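Local coordinates for protein homoprotocatechuate 2,3-dioxygenase (Brevibacterium fuscum, PDB 4Z6M) that catalyses the iron(II)-dependent, oxygen-consuming extradiol cleavage of the aromatic ring of homoprotocatechuate, with a facial triad of protein ligands holding the metal, at residues D14-C18 and R195-D201; P11-I15 and D172-R176; G206-R211 and Q319-R324. The protein carries 1 engineered substitution. All blocks are in the same frame, centred on the assembly; numbering follows the deposited sequence.

Contact 1: D14-C18 and R195-D201; sequences DILRC and RKGTVQD. Engineered in segment 195-201: Gln-200 (natural residue His).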
loop_
_atom_site.group_PDB
_atom_site.type_symbol
_atom_site.label_atom_id
_atom_site.label_comp_id
_atom_site.label_asym_id
_atom_site.label_seq_id
_atom_site.Cartn_x
_atom_site.Cartn_y
_atom_site.Cartn_z
ATOM N N ASP A 14 18.046 -23.286 24.170
ATOM C CA ASP A 14 17.619 -21.920 23.895
ATOM C C ASP A 14 17.303 -21.837 22.422
ATOM O O ASP A 14 18.209 -21.707 21.584
ATOM C CB ASP A 14 18.714 -20.925 24.301
ATOM C CG ASP A 14 18.310 -19.481 24.087
ATOM O OD1 ASP A 14 17.255 -19.263 23.449
ATOM O OD2 ASP A 14 19.057 -18.562 24.520
ATOM N N ILE A 15 16.015 -21.865 22.109
ATOM C CA ILE A 15 15.547 -21.815 20.732
ATOM C C ILE A 15 15.395 -20.349 20.308
ATOM O O ILE A 15 14.724 -19.558 20.986
ATOM C CB ILE A 15 14.218 -22.562 20.577
ATOM C CG1 ILE A 15 14.397 -24.061 20.895
ATOM C CG2 ILE A 15 13.619 -22.342 19.193
ATOM C CD1 ILE A 15 13.097 -24.742 21.300
ATOM N N LEU A 16 15.979 -20.004 19.163
ATOM C CA LEU A 16 15.841 -18.652 18.612
ATOM C C LEU A 16 14.520 -18.428 17.872
ATOM O O LEU A 16 13.862 -17.397 18.059
ATOM C CB LEU A 16 16.992 -18.371 17.659
ATOM C CG LEU A 16 18.407 -18.401 18.220
ATOM C CD1 LEU A 16 19.410 -18.400 17.070
ATOM C CD2 LEU A 16 18.605 -17.211 19.163
ATOM N N ARG A 17 14.181 -19.349 16.976
ATOM C CA ARG A 17 13.139 -19.122 15.973
ATOM C C ARG A 17 12.959 -20.370 15.156
ATOM O O ARG A 17 13.876 -21.196 15.049
ATOM C CB ARG A 17 13.475 -17.969 15.016
ATOM C CG ARG A 17 14.823 -18.121 14.311
ATOM C CD ARG A 17 14.889 -17.221 13.099
ATOM N NE ARG A 17 16.194 -17.202 12.441
ATOM C CZ ARG A 17 16.369 -17.078 11.126
ATOM N NH1 ARG A 17 17.594 -17.009 10.624
ATOM N NH2 ARG A 17 15.333 -17.006 10.310
ATOM N N CYS A 18 11.810 -20.468 14.506
ATOM C CA CYS A 18 11.697 -21.343 13.352
ATOM C C CYS A 18 12.689 -20.923 12.279
ATOM O O CYS A 18 12.979 -19.739 12.106
ATOM C CB CYS A 18 10.282 -21.361 12.798
ATOM S SG CYS A 18 9.682 -19.813 12.124
ATOM N N ARG A 195 8.964 -18.036 20.280
ATOM C CA ARG A 195 10.284 -17.756 20.818
ATOM C C ARG A 195 10.789 -16.393 20.371
ATOM O O ARG A 195 11.283 -15.633 21.210
ATOM C CB ARG A 195 11.289 -18.843 20.422
ATOM C CG ARG A 195 11.044 -20.166 21.138
ATOM C CD ARG A 195 11.328 -20.120 22.631
ATOM N NE ARG A 195 12.718 -19.825 22.919
ATOM C CZ ARG A 195 13.212 -19.584 24.120
ATOM N NH1 ARG A 195 12.429 -19.588 25.190
ATOM N NH2 ARG A 195 14.498 -19.326 24.249
ATOM N N LYS A 196 10.630 -16.029 19.092
ATOM C CA LYS A 196 11.304 -14.825 18.530
ATOM C C LYS A 196 10.664 -13.444 18.708
ATOM O O LYS A 196 11.207 -12.445 18.226
ATOM C CB LYS A 196 11.558 -15.003 17.032
ATOM C CG LYS A 196 10.320 -14.928 16.140
ATOM C CD LYS A 196 10.692 -15.284 14.708
ATOM C CE LYS A 196 9.499 -15.212 13.770
ATOM N NZ LYS A 196 8.454 -16.168 14.198
ATOM N N GLY A 197 9.525 -13.360 19.367
ATOM C CA GLY A 197 8.934 -12.044 19.662
ATOM C C GLY A 197 7.915 -11.574 18.638
ATOM O O GLY A 197 7.586 -10.394 18.574
ATOM N N THR A 198 7.394 -12.526 17.877
ATOM C CA THR A 198 6.189 -12.376 17.079
ATOM C C THR A 198 5.119 -13.289 17.680
ATOM O O THR A 198 5.334 -13.947 18.693
ATOM C CB THR A 198 6.438 -12.730 15.597
ATOM O OG1 THR A 198 6.698 -14.129 15.469
ATOM C CG2 THR A 198 7.604 -11.935 15.000
ATOM N N VAL A 199 3.944 -13.341 17.085
ATOM C CA VAL A 199 2.850 -14.105 17.685
ATOM C C VAL A 199 3.181 -15.600 17.796
ATOM O O VAL A 199 2.740 -16.267 18.735
ATOM C CB VAL A 199 1.532 -13.844 16.965
ATOM C CG1 VAL A 199 0.435 -14.786 17.399
ATOM C CG2 VAL A 199 1.125 -12.395 17.224
ATOM N N GLN A 200 3.960 -16.128 16.844
ATOM C CA GLN A 200 4.162 -17.545 16.770
ATOM C C GLN A 200 5.470 -17.911 16.055
ATOM O O GLN A 200 5.888 -17.266 15.098
ATOM C CB GLN A 200 2.966 -18.203 16.081
ATOM C CG GLN A 200 2.653 -17.536 14.754
ATOM C CD GLN A 200 1.387 -18.030 14.135
ATOM O OE1 GLN A 200 1.104 -19.233 14.155
ATOM N NE2 GLN A 200 0.601 -17.116 13.569
ATOM N N ASP A 201 6.075 -18.992 16.552
ATOM C CA ASP A 201 7.039 -19.793 15.800
ATOM C C ASP A 201 6.497 -21.156 15.438
ATOM O O ASP A 201 6.816 -21.694 14.372
ATOM C CB ASP A 201 8.355 -19.954 16.565
ATOM C CG ASP A 201 9.196 -18.698 16.503
ATOM O OD1 ASP A 201 9.759 -18.429 15.382
ATOM O OD2 ASP A 201 9.286 -17.985 17.544
HETATM O O HOH W 1 14.428 -15.821 20.242
#

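Contact 2: P11-I15 and D172-R176; sequences PAPDI and DLGFR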
loop_
_atom_site.group_PDB
_atom_site.type_symbol
_atom_site.label_atom_id
_atom_site.label_comp_id
_atom_site.label_asym_id
_atom_site.label_seq_id
_atom_site.Cartn_x
_atom_site.Cartn_y
_atom_site.Cartn_z
ATOM N N PRO A 11 18.099 -28.877 31.226
ATOM C CA PRO A 11 17.589 -27.585 30.731
ATOM C C PRO A 11 17.181 -27.627 29.257
ATOM O O PRO A 11 17.801 -28.317 28.454
ATOM C CB PRO A 11 18.785 -26.652 30.900
ATOM C CG PRO A 11 19.965 -27.551 30.770
ATOM C CD PRO A 11 19.542 -28.794 31.524
ATOM N N ALA A 12 16.156 -26.865 28.898
ATOM C CA ALA A 12 15.746 -26.776 27.499
ATOM C C ALA A 12 16.840 -26.072 26.686
ATOM O O ALA A 12 17.509 -25.158 27.192
ATOM C CB ALA A 12 14.426 -26.031 27.360
ATOM N N PRO A 13 16.991 -26.462 25.417
ATOM C CA PRO A 13 17.828 -25.679 24.518
ATOM C C PRO A 13 17.206 -24.303 24.326
ATOM O O PRO A 13 15.989 -24.180 24.337
ATOM C CB PRO A 13 17.760 -26.466 23.201
ATOM C CG PRO A 13 16.428 -27.131 23.256
ATOM C CD PRO A 13 16.307 -27.550 24.698
ATOM N N ASP A 14 18.046 -23.286 24.170
ATOM C CA ASP A 14 17.619 -21.920 23.895
ATOM C C ASP A 14 17.303 -21.837 22.422
ATOM O O ASP A 14 18.209 -21.707 21.584
ATOM C CB ASP A 14 18.714 -20.925 24.301
ATOM C CG ASP A 14 18.310 -19.481 24.087
ATOM O OD1 ASP A 14 17.255 -19.263 23.449
ATOM O OD2 ASP A 14 19.057 -18.562 24.520
ATOM N N ILE A 15 16.015 -21.865 22.109
ATOM C CA ILE A 15 15.547 -21.815 20.732
ATOM C C ILE A 15 15.395 -20.349 20.308
ATOM O O ILE A 15 14.724 -19.558 20.986
ATOM C CB ILE A 15 14.218 -22.562 20.577
ATOM C CG1 ILE A 15 14.397 -24.061 20.895
ATOM C CG2 ILE A 15 13.619 -22.342 19.193
ATOM C CD1 ILE A 15 13.097 -24.742 21.300
ATOM N N ASP A 172 7.265 -26.054 28.372
ATOM C CA ASP A 172 8.449 -26.545 29.082
ATOM C C ASP A 172 9.685 -26.356 28.213
ATOM O O ASP A 172 10.771 -26.065 28.694
ATOM C CB ASP A 172 8.278 -28.032 29.431
ATOM C CG ASP A 172 7.316 -28.268 30.602
ATOM O OD1 ASP A 172 7.013 -27.336 31.359
ATOM O OD2 ASP A 172 6.880 -29.424 30.766
ATOM N N LEU A 173 9.495 -26.512 26.911
ATOM C CA LEU A 173 10.573 -26.328 25.940
ATOM C C LEU A 173 10.970 -24.868 25.725
ATOM O O LEU A 173 11.984 -24.584 25.075
ATOM C CB LEU A 173 10.144 -26.981 24.632
ATOM C CG LEU A 173 11.099 -27.112 23.459
ATOM C CD1 LEU A 173 12.347 -27.884 23.870
ATOM C CD2 LEU A 173 10.355 -27.772 22.318
ATOM N N GLY A 174 10.164 -23.951 26.263
ATOM C CA GLY A 174 10.468 -22.526 26.303
ATOM C C GLY A 174 9.573 -21.667 25.424
ATOM O O GLY A 174 9.691 -20.437 25.434
ATOM N N PHE A 175 8.664 -22.273 24.667
ATOM C CA PHE A 175 7.718 -21.464 23.867
ATOM C C PHE A 175 6.713 -20.804 24.805
ATOM O O PHE A 175 6.323 -21.399 25.808
ATOM C CB PHE A 175 6.977 -22.316 22.844
ATOM C CG PHE A 175 7.851 -22.827 21.721
ATOM C CD1 PHE A 175 8.624 -23.953 21.879
ATOM C CD2 PHE A 175 7.835 -22.213 20.469
ATOM C CE1 PHE A 175 9.420 -24.419 20.837
ATOM C CE2 PHE A 175 8.608 -22.701 19.429
ATOM C CZ PHE A 175 9.401 -23.806 19.617
ATOM N N ARG A 176 6.323 -19.574 24.491
ATOM C CA ARG A 176 5.377 -18.824 25.308
ATOM C C ARG A 176 4.075 -18.658 24.527
ATOM O O ARG A 176 4.077 -18.192 23.380
ATOM C CB ARG A 176 5.976 -17.445 25.643
ATOM C CG ARG A 176 7.383 -17.492 26.279
ATOM C CD ARG A 176 8.496 -16.941 25.356
ATOM N NE ARG A 176 9.781 -16.706 26.043
ATOM C CZ ARG A 176 10.917 -16.295 25.455
ATOM N NH1 ARG A 176 10.985 -16.069 24.139
ATOM N NH2 ARG A 176 12.013 -16.112 26.194
HETATM O O HOH W 2 13.823 -22.641 24.441
#

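Contact 3: G206-R211 and Q319-R324; sequences GGNGPR and QEIIER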
loop_
_atom_site.group_PDB
_atom_site.type_symbol
_atom_site.label_atom_id
_atom_site.label_comp_id
_atom_site.label_asym_id
_atom_site.label_seq_id
_atom_site.Cartn_x
_atom_site.Cartn_y
_atom_site.Cartn_z
ATOM N N GLY A 206 -6.059 -28.262 16.798
ATOM C CA GLY A 206 -6.637 -29.530 17.197
ATOM C C GLY A 206 -7.137 -30.329 16.015
ATOM O O GLY A 206 -7.860 -29.814 15.146
ATOM N N GLY A 207 -6.746 -31.598 15.963
ATOM C CA GLY A 207 -7.185 -32.462 14.888
ATOM C C GLY A 207 -6.414 -33.774 14.926
ATOM O O GLY A 207 -5.536 -33.983 15.762
ATOM N N ASN A 208 -6.737 -34.664 14.015
ATOM C CA ASN A 208 -6.031 -35.937 13.917
ATOM C C ASN A 208 -4.564 -35.670 13.565
ATOM O O ASN A 208 -4.267 -34.866 12.682
ATOM C CB ASN A 208 -6.668 -36.780 12.818
ATOM C CG ASN A 208 -8.138 -37.058 13.059
ATOM O OD1 ASN A 208 -8.648 -36.928 14.174
ATOM N ND2 ASN A 208 -8.832 -37.439 12.007
ATOM N N GLY A 209 -3.638 -36.280 14.294
ATOM C CA GLY A 209 -2.224 -36.042 14.024
ATOM C C GLY A 209 -1.287 -37.091 14.564
ATOM O O GLY A 209 -1.733 -38.073 15.175
ATOM N N PRO A 210 0.026 -36.922 14.322
ATOM C CA PRO A 210 0.675 -35.717 13.811
ATOM C C PRO A 210 0.455 -35.477 12.310
ATOM O O PRO A 210 0.659 -36.379 11.487
ATOM C CB PRO A 210 2.143 -35.981 14.105
ATOM C CG PRO A 210 2.292 -37.493 14.015
ATOM C CD PRO A 210 1.015 -37.967 14.679
ATOM N N ARG A 211 0.085 -34.249 11.951
ATOM C CA ARG A 211 0.112 -33.794 10.581
ATOM C C ARG A 211 0.607 -32.354 10.598
ATOM O O ARG A 211 0.452 -31.652 11.603
ATOM C CB ARG A 211 -1.256 -33.880 9.921
ATOM C CG ARG A 211 -1.724 -35.299 9.610
ATOM C CD ARG A 211 -3.065 -35.299 8.904
ATOM N NE ARG A 211 -4.059 -34.849 9.851
ATOM C CZ ARG A 211 -5.224 -34.299 9.554
ATOM N NH1 ARG A 211 -5.611 -34.150 8.296
ATOM N NH2 ARG A 211 -6.007 -33.901 10.549
ATOM N N GLN A 319 4.273 -41.265 9.834
ATOM C CA GLN A 319 3.784 -41.440 11.186
ATOM C C GLN A 319 2.301 -41.801 11.191
ATOM O O GLN A 319 1.494 -41.191 10.485
ATOM C CB GLN A 319 3.971 -40.154 11.984
ATOM C CG GLN A 319 5.373 -39.937 12.496
ATOM C CD GLN A 319 5.672 -40.718 13.763
ATOM O OE1 GLN A 319 4.926 -41.621 14.158
ATOM N NE2 GLN A 319 6.779 -40.406 14.379
ATOM N N GLU A 320 1.952 -42.804 11.992
ATOM C CA GLU A 320 0.562 -43.168 12.211
ATOM C C GLU A 320 -0.225 -42.000 12.807
ATOM O O GLU A 320 0.282 -41.269 13.657
ATOM C CB GLU A 320 0.493 -44.357 13.168
ATOM C CG GLU A 320 -0.908 -44.801 13.530
ATOM C CD GLU A 320 -0.908 -46.130 14.264
ATOM O OE1 GLU A 320 -1.527 -47.087 13.744
ATOM O OE2 GLU A 320 -0.279 -46.213 15.348
ATOM N N ILE A 321 -1.460 -41.855 12.353
ATOM C CA ILE A 321 -2.316 -40.768 12.782
ATOM C C ILE A 321 -3.212 -41.247 13.926
ATOM O O ILE A 321 -3.813 -42.337 13.874
ATOM C CB ILE A 321 -3.057 -40.145 11.569
ATOM C CG1 ILE A 321 -2.018 -39.370 10.716
ATOM C CG2 ILE A 321 -4.175 -39.207 12.007
ATOM C CD1 ILE A 321 -2.414 -39.144 9.276
ATOM N N ILE A 322 -3.224 -40.442 14.992
ATOM C CA ILE A 322 -4.081 -40.657 16.134
ATOM C C ILE A 322 -5.248 -39.701 16.069
ATOM O O ILE A 322 -5.064 -38.502 15.881
ATOM C CB ILE A 322 -3.304 -40.394 17.430
ATOM C CG1 ILE A 322 -2.079 -41.310 17.518
ATOM C CG2 ILE A 322 -4.212 -40.544 18.637
ATOM C CD1 ILE A 322 -2.380 -42.791 17.370
ATOM N N GLU A 323 -6.445 -40.219 16.274
ATOM C CA GLU A 323 -7.653 -39.429 16.088
ATOM C C GLU A 323 -7.914 -38.541 17.302
ATOM O O GLU A 323 -7.728 -38.944 18.452
ATOM C CB GLU A 323 -8.853 -40.333 15.832
ATOM C CG GLU A 323 -8.833 -40.956 14.441
ATOM C CD GLU A 323 -10.137 -41.647 14.065
ATOM O OE1 GLU A 323 -11.055 -41.785 14.929
ATOM O OE2 GLU A 323 -10.241 -42.059 12.884
ATOM N N ARG A 324 -8.317 -37.311 17.017
ATOM C CA ARG A 324 -8.840 -36.414 18.028
ATOM C C ARG A 324 -10.165 -36.930 18.590
ATOM O O ARG A 324 -11.077 -37.281 17.841
ATOM C CB ARG A 324 -9.027 -35.019 17.442
ATOM C CG ARG A 324 -9.616 -34.005 18.424
ATOM C CD ARG A 324 -9.612 -32.614 17.799
ATOM N NE ARG A 324 -10.236 -31.564 18.593
ATOM C CZ ARG A 324 -9.623 -30.847 19.527
ATOM N NH1 ARG A 324 -8.360 -31.086 19.860
ATOM N NH2 ARG A 324 -10.304 -29.873 20.136
HETATM O O HOH W 3 -11.233 -36.882 15.086
HETATM O O HOH W 4 1.535 -38.317 9.577
#

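Contact 1: D14-C18 and R195-D201
Arg-195 reaches to the start of strand 15-25 and shows how one long side chain can read a strand end atom by atom. Its CB lies against the carbonyl oxygens of Ile-15 and Leu-16, and CG rests on Ile-15 CG2 at 3.9 Å. Bends at chi2 and chi3 (-68° and -63°) carry CD past Ile-15 O, to which NE gives a nearly straight bond of 2.8 Å, in the carbonyl plane and on a lone pair. At the tip, NH2 forms a salt bridge to Asp-14 OD1 (2.9 Å), although the carboxylate stands almost perpendicular to the guanidinium and the hydrogen bond within it is weak; NH2 also leans weakly on Ile-15 O, and NH1 turns to Gly-174 O. Asp-201 OD2 takes the backbone N of both Arg-195 and Lys-196, closing the loop on itself, while OD1 receives Cys-18 N at 3.0 Å and, in one of the two modelled Lys-196 conformers, NZ from the opposite carboxylate face, with Asp-154 O as that ammonium's further partner. Such a buried aspartate, each oxygen accepting two N-H donors, three of the four main-chain, ties the loop between strands 188-194 and 202-206 of one glyoxalase-fold module to the leading strand of the other.

Contact 2: P11-I15 and D172-R176
A Schellman motif ends helix 163-172, and the chain leaving it passes the loop that leads into strand 15-25. Ala-12 points its CB at this helix end, meeting Leu-173 O at 3.6 Å and Asp-172 O slightly farther off. Gly-174, with positive phi (112°), is where the chain leaves the helix. Beside the turn, Leu-173 carries its branch across to the facing loop. With CG set opposite the backbone N (chi1 -173°), CD1 comes to 4.1 Å from Pro-13 CD, the two side chains crossing obliquely. Helix and turn belong to the beta-alpha-beta unit that runs from strand 152-160 through helix 163-172 to strand 176-182, a recurrent element of the glyoxalase fold, so the segment before strand 15-25 in one module packs on the helix exit of the other. Ile-15 CD1 reaches two neighbouring partners, 3.8 Å from Leu-173 CG and 3.7 Å from Phe-175 CE1, approaching both side chains at about a right angle. No direct hydrogen bond joins 11-15 to 172-176. Instead, a single water donates to Pro-13 O and to Leu-173 O, each at 2.7 Å, and so bridges two backbone carbonyls that could not bond to each other. Tyr-93 and Tyr-94 of helix 84-96 also pack on Leu-173, while Ala-90 of that helix touches Pro-13.

Contact 3: G206-R211 and Q319-R324
Gly-209 and Ile-322 face each other as a hydrogen-bonded pair of an antiparallel bridge, the single bridge between the two loops. Ile-322 N gives a nearly straight bond to Gly-209 O (2.8 Å), and Gly-209 N returns one to Ile-322 O at 3.1 Å. Next to this pair, Asn-208 uses its amide in place of a further backbone rung: OD1 accepts Arg-324 N at 2.9 Å, and one water donates to both that oxygen and Arg-324 O. Side chains fill in around the polar atoms. Ile-321 CG2 touches Asn-208 CB at 3.6 Å, while its CD1 lies across the CG and CD methylenes of Arg-211. Pro-210, entered through a cis peptide bond, sets CG on Gln-319 CB at 3.7 Å, and a second water spans Pro-210 O and Gln-319 O. At the far end Arg-324 stretches along the glycines; its CG turned opposite the main-chain N (chi1 178°) and the chain straight to NE, it lays one guanidinium face over Gly-206 CA, where NH1 comes to 3.5 Å. In the next shell, Arg-211 folds back at chi3 (-69°) and grips Asn-208 O side-on with NE and NH2, so the turn that presents Asn-208 is braced from within. Arg-211 NH1 is held by Thr-306 O, and the Arg-324 head is fixed by the carbonyls of Asp-327 and Thr-188. The two loops are thus joined chiefly by backbone groups, with Asn-208 OD1 standing in for a carbonyl, and the arginine charges meet neutral carbonyl oxygens, no salt bridge linking 206-211 to 319-324.

Overall arrangement
Contacts 1 and 2 are buried, start from the same N-terminal stretch and share Asp-14 and Ile-15, whereas contact 3 lies at the surface with its centre about 24 Å from either of their centres. The first two join directly: Arg-195 NH1 probably bonds to Gly-174 O, and Phe-175 packs on Arg-195 and Asp-201. Together they hold the opening of strand 15-25 against the second glyoxalase-type module, contact 1 through charged side chains bonded to each other and to the backbone, and contact 2 through aliphatic and aromatic carbon with one bridging water. Contact 3 joins that second module to the later 319-324 loop, relying on backbone pairing and waters rather than on a salt bridge or an apolar core.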